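Local coordinates for SusD superfamily protein (Bacteroides fragilis NCTC 9343, PDB 3NQP) that probably binds glycans at the bacterial outer membrane as part of a nutrient-uptake system, at residues Tyr132-Leu142 and Met158-Gln169. Sequence-based numbering, arbitrary orientation.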
ATOM      1  N   TYR A 132       5.735   8.104  10.469  1.00 10.16           N
ATOM      2  CA  TYR A 132       5.293   7.661  11.825  1.00 10.94           C
ATOM      3  C   TYR A 132       5.177   6.149  11.936  1.00 11.50           C
ATOM      4  O   TYR A 132       5.583   5.560  12.924  1.00  9.62           O
ATOM      5  CB  TYR A 132       3.953   8.323  12.169  1.00 12.42           C
ATOM      6  CG  TYR A 132       3.241   7.896  13.410  1.00 10.19           C
ATOM      7  CD1 TYR A 132       2.463   6.758  13.423  1.00 12.45           C
ATOM      8  CD2 TYR A 132       3.362   8.636  14.607  1.00 13.36           C
ATOM      9  CE1 TYR A 132       1.786   6.360  14.542  1.00 10.70           C
ATOM     10  CE2 TYR A 132       2.657   8.267  15.758  1.00 12.38           C
ATOM     11  CZ  TYR A 132       1.860   7.124  15.717  1.00 19.51           C
ATOM     12  OH  TYR A 132       1.142   6.713  16.817  1.00 14.98           O
ATOM     13  N   ARG A 133       4.605   5.498  10.921  1.00 12.41           N
ATOM     14  CA  ARG A 133       4.465   4.048  10.969  1.00 10.84           C
ATOM     15  C   ARG A 133       5.784   3.289  10.836  1.00 11.06           C
ATOM     16  O   ARG A 133       5.940   2.183  11.359  1.00 11.14           O
ATOM     17  CB  ARG A 133       3.479   3.587   9.903  1.00 10.27           C
ATOM     18  CG  ARG A 133       2.060   4.081  10.205  1.00 12.23           C
ATOM     19  CD  ARG A 133       1.047   3.504   9.215  1.00 15.33           C
ATOM     20  NE  ARG A 133       1.241   4.059   7.901  1.00 13.19           N
ATOM     21  CZ  ARG A 133       0.506   3.754   6.849  1.00 12.72           C
ATOM     22  NH1 ARG A 133      -0.522   2.910   6.960  1.00 14.86           N
ATOM     23  NH2 ARG A 133       0.767   4.330   5.699  1.00 15.07           N
ATOM     24  N   ILE A 134       6.725   3.873  10.114  1.00  9.67           N
ATOM     25  CA  ILE A 134       8.024   3.251   9.904  1.00 11.46           C
ATOM     26  C   ILE A 134       8.965   3.554  11.068  1.00 10.45           C
ATOM     27  O   ILE A 134       9.590   2.668  11.562  1.00 12.92           O
ATOM     28  CB  ILE A 134       8.659   3.741   8.584  1.00 12.85           C
ATOM     29  CG1 ILE A 134       7.841   3.256   7.395  1.00 10.99           C
ATOM     30  CG2 ILE A 134      10.186   3.340   8.443  1.00  8.31           C
ATOM     31  CD1 ILE A 134       7.936   1.753   7.141  1.00 12.71           C
ATOM     32  N   TYR A 135       9.034   4.812  11.494  1.00 11.28           N
ATOM     33  CA  TYR A 135      10.054   5.257  12.465  1.00 12.79           C
ATOM     34  C   TYR A 135       9.503   5.672  13.824  1.00 13.87           C
ATOM     35  O   TYR A 135      10.288   5.767  14.768  1.00 11.17           O
ATOM     36  CB  TYR A 135      10.818   6.464  11.902  1.00 13.04           C
ATOM     37  CG  TYR A 135      11.605   6.153  10.663  1.00 14.99           C
ATOM     38  CD1 TYR A 135      12.754   5.397  10.728  1.00 16.97           C
ATOM     39  CD2 TYR A 135      11.177   6.593   9.411  1.00 14.79           C
ATOM     40  CE1 TYR A 135      13.461   5.071   9.584  1.00 14.05           C
ATOM     41  CE2 TYR A 135      11.882   6.283   8.266  1.00 14.05           C
ATOM     42  CZ  TYR A 135      13.028   5.534   8.350  1.00 16.51           C
ATOM     43  OH  TYR A 135      13.742   5.219   7.216  1.00 12.95           O
ATOM     44  N   GLY A 136       8.197   5.959  13.922  1.00 10.72           N
ATOM     45  CA  GLY A 136       7.644   6.549  15.137  1.00 14.93           C
ATOM     46  C   GLY A 136       7.942   8.043  15.183  1.00 13.83           C
ATOM     47  O   GLY A 136       7.437   8.827  14.373  1.00 11.71           O
ATOM     48  N   GLY A 137       8.805   8.444  16.102  1.00 13.71           N
ATOM     49  CA  GLY A 137       9.284   9.799  16.113  1.00 13.65           C
ATOM     50  C   GLY A 137      10.297  10.092  15.009  1.00 14.92           C
ATOM     51  O   GLY A 137      11.166   9.271  14.725  1.00 16.46           O
ATOM     52  N   VAL A 138      10.138  11.254  14.380  1.00 15.68           N
ATOM     53  CA  VAL A 138      11.028  11.757  13.326  1.00 15.98           C
ATOM     54  C   VAL A 138      11.126  13.277  13.469  1.00 16.14           C
ATOM     55  O   VAL A 138      10.281  13.894  14.137  1.00 16.04           O
ATOM     56  CB  VAL A 138      10.488  11.466  11.899  1.00 17.95           C
ATOM     57  CG1 VAL A 138      10.442   9.931  11.603  1.00 11.09           C
ATOM     58  CG2 VAL A 138       9.142  12.184  11.670  1.00 15.28           C
ATOM     59  N   PRO A 139      12.135  13.905  12.839  1.00 15.12           N
ATOM     60  CA  PRO A 139      12.211  15.374  12.861  1.00 15.80           C
ATOM     61  C   PRO A 139      10.954  15.995  12.286  1.00 16.37           C
ATOM     62  O   PRO A 139      10.441  15.497  11.279  1.00 15.58           O
ATOM     63  CB  PRO A 139      13.393  15.673  11.939  1.00 16.71           C
ATOM     64  CG  PRO A 139      14.228  14.451  11.967  1.00 18.42           C
ATOM     65  CD  PRO A 139      13.258  13.318  12.087  1.00 14.19           C
ATOM     66  N   LEU A 140      10.420  17.041  12.913  1.00 15.20           N
ATOM     67  CA  LEU A 140       9.245  17.712  12.361  1.00 19.04           C
ATOM     68  C   LEU A 140       9.661  18.966  11.591  1.00 22.53           C
ATOM     69  O   LEU A 140       9.710  20.070  12.160  1.00 18.24           O
ATOM     70  CB  LEU A 140       8.225  18.087  13.451  1.00 19.34           C
ATOM     71  CG  LEU A 140       7.201  17.053  13.839  1.00 22.79           C
ATOM     72  CD1 LEU A 140       6.323  17.606  15.002  1.00 23.98           C
ATOM     73  CD2 LEU A 140       6.348  16.599  12.564  1.00 14.07           C
ATOM     74  N   ARG A 141       9.949  18.781  10.304  1.00 21.52           N
ATOM     75  CA  ARG A 141      10.260  19.883   9.392  1.00 22.03           C
ATOM     76  C   ARG A 141       8.984  20.442   8.805  1.00 22.53           C
ATOM     77  O   ARG A 141       8.310  19.782   7.994  1.00 19.26           O
ATOM     78  CB  ARG A 141      11.190  19.415   8.269  1.00 21.20           C
ATOM     79  CG  ARG A 141      12.488  18.842   8.801  1.00 29.15           C
ATOM     80  CD  ARG A 141      13.681  18.980   7.862  1.00 40.29           C
ATOM     81  NE  ARG A 141      14.952  18.977   8.605  1.00 43.63           N
ATOM     82  CZ  ARG A 141      15.604  17.885   9.007  1.00 51.31           C
ATOM     83  NH1 ARG A 141      15.127  16.656   8.753  1.00 51.06           N
ATOM     84  NH2 ARG A 141      16.748  18.018   9.674  1.00 52.94           N
ATOM     85  N   LEU A 142       8.658  21.668   9.216  1.00 24.15           N
ATOM     86  CA  LEU A 142       7.424  22.342   8.804  1.00 25.84           C
ATOM     87  C   LEU A 142       7.627  23.735   8.136  1.00 29.68           C
ATOM     88  O   LEU A 142       6.702  24.273   7.542  1.00 27.55           O
ATOM     89  CB  LEU A 142       6.483  22.486  10.021  1.00 25.92           C
ATOM     90  CG  LEU A 142       6.126  21.184  10.747  1.00 20.79           C
ATOM     91  CD1 LEU A 142       5.320  21.436  12.052  1.00 26.39           C
ATOM     92  CD2 LEU A 142       5.374  20.255   9.764  1.00 26.16           C
HETATM   93  N   MSE A 158      18.275  18.531  13.219  1.00 37.15           N
HETATM   94  CA  MSE A 158      17.079  18.639  14.035  1.00 33.44           C
HETATM   95  C   MSE A 158      16.832  17.295  14.752  1.00 28.11           C
HETATM   96  O   MSE A 158      16.983  16.237  14.150  1.00 24.26           O
HETATM   97  CB  MSE A 158      15.884  18.974  13.143  1.00 31.86           C
HETATM   98  CG  MSE A 158      14.624  19.288  13.899  1.00 35.96           C
HETATM   99 SE   MSE A 158      13.216  19.699  12.632  0.75 37.31          SE
HETATM  100  CE  MSE A 158      14.288  20.677  11.405  1.00 24.71           C
ATOM    101  N   ALA A 159      16.449  17.365  16.023  1.00 22.14           N
ATOM    102  CA  ALA A 159      16.117  16.198  16.816  1.00 21.55           C
ATOM    103  C   ALA A 159      14.795  15.573  16.311  1.00 19.14           C
ATOM    104  O   ALA A 159      13.927  16.271  15.778  1.00 16.81           O
ATOM    105  CB  ALA A 159      15.993  16.606  18.329  1.00 25.00           C
ATOM    106  N   ARG A 160      14.656  14.265  16.512  1.00 18.14           N
ATOM    107  CA  ARG A 160      13.399  13.588  16.282  1.00 16.18           C
ATOM    108  C   ARG A 160      12.361  14.071  17.285  1.00 15.75           C
ATOM    109  O   ARG A 160      12.610  14.052  18.460  1.00 15.92           O
ATOM    110  CB  ARG A 160      13.594  12.087  16.408  1.00 12.85           C
ATOM    111  CG  ARG A 160      14.613  11.558  15.426  1.00 11.67           C
ATOM    112  CD  ARG A 160      14.978  10.096  15.647  1.00 18.22           C
ATOM    113  NE  ARG A 160      13.898   9.158  15.382  1.00 14.17           N
ATOM    114  CZ  ARG A 160      14.085   7.861  15.141  1.00 18.13           C
ATOM    115  NH1 ARG A 160      15.293   7.329  15.119  1.00 18.72           N
ATOM    116  NH2 ARG A 160      13.051   7.076  14.927  1.00 13.21           N
ATOM    117  N   SER A 161      11.182  14.476  16.818  1.00 18.32           N
ATOM    118  CA  SER A 161      10.052  14.740  17.722  1.00 19.08           C
ATOM    119  C   SER A 161       9.451  13.404  18.147  1.00 20.17           C
ATOM    120  O   SER A 161       9.688  12.390  17.478  1.00 18.52           O
ATOM    121  CB  SER A 161       8.979  15.562  17.045  1.00 19.00           C
ATOM    122  OG  SER A 161       9.413  16.890  16.851  1.00 19.51           O
ATOM    123  N   THR A 162       8.677  13.393  19.239  1.00 16.32           N
ATOM    124  CA  THR A 162       8.087  12.129  19.708  1.00 17.68           C
ATOM    125  C   THR A 162       6.942  11.646  18.777  1.00 15.97           C
ATOM    126  O   THR A 162       6.366  12.450  18.008  1.00 10.96           O
ATOM    127  CB  THR A 162       7.510  12.263  21.102  1.00 15.31           C
ATOM    128  OG1 THR A 162       6.344  13.074  21.033  1.00 19.06           O
ATOM    129  CG2 THR A 162       8.578  12.883  22.161  1.00 18.06           C
ATOM    130  N   PRO A 163       6.594  10.344  18.835  1.00 15.73           N
ATOM    131  CA  PRO A 163       5.443   9.903  18.029  1.00 15.33           C
ATOM    132  C   PRO A 163       4.170  10.747  18.245  1.00 15.33           C
ATOM    133  O   PRO A 163       3.500  11.149  17.274  1.00 15.94           O
ATOM    134  CB  PRO A 163       5.199   8.477  18.500  1.00 15.89           C
ATOM    135  CG  PRO A 163       6.563   8.000  18.847  1.00 15.94           C
ATOM    136  CD  PRO A 163       7.241   9.217  19.512  1.00 16.77           C
ATOM    137  N   LYS A 164       3.822  11.014  19.499  0.50 15.76           N
ATOM    138  CA  LYS A 164       2.660  11.868  19.769  0.50 15.69           C
ATOM    139  C   LYS A 164       2.754  13.228  19.085  0.50 15.31           C
ATOM    140  O   LYS A 164       1.759  13.698  18.516  0.50 16.63           O
ATOM    141  CB  LYS A 164       2.424  12.069  21.269  0.50 15.55           C
ATOM    142  CG  LYS A 164       1.353  13.126  21.570  0.50 17.98           C
ATOM    143  CD  LYS A 164      -0.053  12.676  21.188  0.50 21.28           C
ATOM    144  CE  LYS A 164      -1.107  13.532  21.928  0.50 25.80           C
ATOM    145  NZ  LYS A 164      -2.516  13.263  21.544  0.50 14.77           N
ATOM    146  N   GLU A 165       3.925  13.873  19.151  1.00 15.91           N
ATOM    147  CA  GLU A 165       4.096  15.180  18.504  1.00 13.44           C
ATOM    148  C   GLU A 165       3.900  15.061  16.986  1.00 12.55           C
ATOM    149  O   GLU A 165       3.268  15.933  16.390  1.00 13.78           O
ATOM    150  CB  GLU A 165       5.461  15.781  18.788  1.00 16.79           C
ATOM    151  CG  GLU A 165       5.629  16.215  20.256  1.00 14.74           C
ATOM    152  CD  GLU A 165       7.051  16.615  20.593  1.00 25.11           C
ATOM    153  OE1 GLU A 165       8.006  15.960  20.198  1.00 16.34           O
ATOM    154  OE2 GLU A 165       7.209  17.599  21.301  1.00 25.16           O
ATOM    155  N   VAL A 166       4.461  14.001  16.380  1.00 13.57           N
ATOM    156  CA  VAL A 166       4.326  13.758  14.912  1.00 15.55           C
ATOM    157  C   VAL A 166       2.845  13.547  14.546  1.00 13.81           C
ATOM    158  O   VAL A 166       2.339  14.111  13.549  1.00 13.74           O
ATOM    159  CB  VAL A 166       5.190  12.578  14.447  1.00 12.80           C
ATOM    160  CG1 VAL A 166       4.934  12.224  12.997  1.00 10.28           C
ATOM    161  CG2 VAL A 166       6.707  12.904  14.673  1.00  9.75           C
HETATM  162  N   MSE A 167       2.142  12.744  15.351  1.00 14.58           N
HETATM  163  CA  MSE A 167       0.723  12.451  15.072  1.00 14.27           C
HETATM  164  C   MSE A 167      -0.153  13.679  15.306  1.00 15.07           C
HETATM  165  O   MSE A 167      -1.150  13.886  14.623  1.00 13.73           O
HETATM  166  CB  MSE A 167       0.204  11.323  15.960  1.00 11.90           C
HETATM  167  CG  MSE A 167      -1.207  10.851  15.583  1.00 14.21           C
HETATM  168 SE   MSE A 167      -1.535  10.437  13.715  0.75  6.54          SE
HETATM  169  CE  MSE A 167      -0.566   8.791  13.532  1.00  9.13           C
ATOM    170  N   THR A 168       0.197  14.486  16.285  1.00 13.09           N
ATOM    171  CA  THR A 168      -0.531  15.754  16.467  1.00 13.31           C
ATOM    172  C   THR A 168      -0.481  16.570  15.168  1.00 11.81           C
ATOM    173  O   THR A 168      -1.504  17.113  14.737  1.00 11.52           O
ATOM    174  CB  THR A 168      -0.006  16.514  17.688  1.00 16.62           C
ATOM    175  OG1 THR A 168      -0.325  15.717  18.830  1.00 17.93           O
ATOM    176  CG2 THR A 168      -0.633  17.897  17.825  1.00 15.97           C
ATOM    177  N   GLN A 169       0.679  16.593  14.515  1.00 11.98           N
ATOM    178  CA  GLN A 169       0.868  17.351  13.316  1.00 13.64           C
ATOM    179  C   GLN A 169       0.124  16.735  12.158  1.00 11.86           C
ATOM    180  O   GLN A 169      -0.483  17.451  11.346  1.00 13.18           O
ATOM    181  CB  GLN A 169       2.340  17.408  12.929  1.00 14.66           C
ATOM    182  CG  GLN A 169       2.596  18.273  11.673  1.00 11.49           C
ATOM    183  CD  GLN A 169       2.186  19.720  11.859  1.00 21.69           C
ATOM    184  OE1 GLN A 169       2.366  20.290  12.929  1.00 21.59           O
ATOM    185  NE2 GLN A 169       1.637  20.326  10.802  1.00 19.33           N
TER
HETATM  186  O   HOH W   1      11.644  17.646  15.490  1.00 15.84           O
HETATM  187  O   HOH W   2      18.313  15.952  11.775  1.00 27.71           O
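The terminal CE of selenomethionine Met167 sits over the centre of the Tyr132 ring, 3.5 Å from its centroid and 12° off the normal, a CH-pi contact with the selenium farther out above the same face. Bends at chi2 and chi3 let this flexible chain fold its methyl group onto the ring. With CG anti to the backbone N (chi1 173°), Tyr132 reaches across to helix 163-181; Tyr132 CE2 meets Pro163 CB at 3.7 Å, and the Pro163 carbonyl lies at the ring's edge. Val166 divides its branches: CG1 faces Tyr132 CB, while CG2 packs 3.9 Å from Val138 CG2 and also lies near Leu140, so that the short, branched valines of helix and chain pack against each other.

Here helix 110-135 ends at Tyr135, and Gly136 breaks from it with a positive phi that suits a residue without a side chain; the chain after it runs antiparallel to the lead-in of helix 163-181, within the helical SusD-like N-terminal region. Gly137, equally bare, lets its CA approach Ser161 O to 3.0 Å. That second helix starts with a capping box: Thr162 OG1 accepts from Glu165 N, and Glu165 OE1 from Thr162 N; Asp221 also bonds the threonine hydroxyl.

Ser161 N donates to Val138 O at 2.9 Å. Water 1 joins Leu140 N, Ala159 O and Ser161 OG. Farther out, the long Arg160 side chain grips Gly137 O side-on through NE (2.8 Å) and NH2 (2.9 Å), with that oxygen in the guanidinium plane, while its NH1 bonds Glu508 O and Thr510 OG1.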